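Side-chain contact in putative type VI secretion protein (Escherichia coli, PDB 6SK0), which probably forms the trimeric puncturing spike of a type VI secretion system and carries a phospholipase effector: residues D607-C610 and Q611-N615. Numbering follows the deposited sequence.
Sequences DISC and QQRLN
Arg613 folds back along the first turn of helix 608-618 to meet Ser609 and Cys610. Its CB rests 3.5 Å from Ser609 O, the same carbonyl that accepts Arg613 N in the helical i to i+4 bond. CG leaves anti to the backbone N (chi1 -172°), and the bend at chi3 (51°) swings the guanidinium toward the start of the helix. NE lies close to the like-charged Arg640 of the second subunit. CZ passes 3.8 Å from Cys610 CA, which together with Ser609 O lies over one face of the guanidinium. At the tip the two terminal nitrogens divide their work: NH1 donates to Ser609 OG over 3.1 Å, nearly in the guanidinium plane, whereas NH2 sits 3.5 Å from Cys610 CB and forms a salt bridge to Glu649. One bond to a hydroxyl and one to a carboxylate thus limit rotation of the group.

Cys610 SG points the other way, reaching to 3.8 Å from Gln611 NE2, which donates to Leu642 O of the second subunit; Gln611 OE1 accepts from Arg643 of that subunit, which thus holds both ends of the amide. Upstream, Asp607 OD2 accepts a weak, long but straight bond from Cys610 N (3.4 Å, 171°), while OD1 bonds Ser650. This aspartate N-cap opens a helix that packs on helix 578-600 and contributes to the trimer interface of the VgrG spike.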
# COMPACT_ATOMS: atom_id res chain seq x y z
N ASP A 607 -4.99 3.65 13.76
CA ASP A 607 -3.91 4.19 14.58
C ASP A 607 -3.65 5.63 14.14
O ASP A 607 -2.80 5.92 13.30
CB ASP A 607 -2.67 3.32 14.46
CG ASP A 607 -1.55 3.73 15.40
OD1 ASP A 607 -0.46 3.12 15.32
OD2 ASP A 607 -1.73 4.67 16.20
N ILE A 608 -4.40 6.55 14.74
CA ILE A 608 -4.22 7.96 14.40
C ILE A 608 -2.92 8.49 14.99
O ILE A 608 -2.28 9.35 14.39
CB ILE A 608 -5.43 8.79 14.86
CG1 ILE A 608 -6.67 8.42 14.03
CG2 ILE A 608 -5.16 10.27 14.75
CD1 ILE A 608 -6.45 8.52 12.54
N SER A 609 -2.52 7.98 16.15
CA SER A 609 -1.39 8.55 16.88
C SER A 609 -0.11 8.54 16.04
O SER A 609 0.57 9.57 15.91
CB SER A 609 -1.18 7.79 18.18
OG SER A 609 0.06 8.12 18.77
N CYS A 610 0.24 7.39 15.47
CA CYS A 610 1.47 7.31 14.70
C CYS A 610 1.40 8.12 13.42
O CYS A 610 2.41 8.64 12.97
CB CYS A 610 1.81 5.85 14.41
SG CYS A 610 0.98 5.18 12.98
N GLN A 611 0.21 8.27 12.83
CA GLN A 611 0.09 9.09 11.64
C GLN A 611 0.19 10.58 11.96
O GLN A 611 0.77 11.35 11.20
CB GLN A 611 -1.23 8.78 10.92
CG GLN A 611 -1.28 7.38 10.33
CD GLN A 611 -0.17 7.10 9.32
OE1 GLN A 611 0.24 7.98 8.58
NE2 GLN A 611 0.31 5.87 9.30
N GLN A 612 -0.36 11.00 13.10
CA GLN A 612 -0.19 12.37 13.55
C GLN A 612 1.28 12.66 13.85
O GLN A 612 1.81 13.71 13.49
CB GLN A 612 -1.06 12.62 14.78
CG GLN A 612 -1.09 14.04 15.25
CD GLN A 612 -2.29 14.78 14.72
OE1 GLN A 612 -3.36 14.21 14.53
NE2 GLN A 612 -2.12 16.06 14.48
N ARG A 613 1.95 11.71 14.50
CA ARG A 613 3.38 11.83 14.73
C ARG A 613 4.15 11.87 13.42
O ARG A 613 5.13 12.60 13.30
CB ARG A 613 3.85 10.68 15.61
CG ARG A 613 5.27 10.77 16.09
CD ARG A 613 5.47 9.89 17.31
NE ARG A 613 4.99 8.52 17.11
CZ ARG A 613 3.84 8.05 17.59
NH1 ARG A 613 3.04 8.83 18.29
NH2 ARG A 613 3.49 6.79 17.36
N LEU A 614 3.71 11.10 12.43
CA LEU A 614 4.36 11.14 11.13
C LEU A 614 4.19 12.50 10.47
O LEU A 614 5.11 13.00 9.83
CB LEU A 614 3.79 10.04 10.23
CG LEU A 614 4.42 9.94 8.84
CD1 LEU A 614 5.89 9.60 8.94
CD2 LEU A 614 3.69 8.90 7.99
N ASN A 615 3.00 13.09 10.59
CA ASN A 615 2.80 14.44 10.10
C ASN A 615 3.78 15.40 10.75
O ASN A 615 4.44 16.19 10.07
CB ASN A 615 1.36 14.89 10.36
CG ASN A 615 0.50 14.83 9.13
OD1 ASN A 615 0.52 13.85 8.40
ND2 ASN A 615 -0.26 15.88 8.88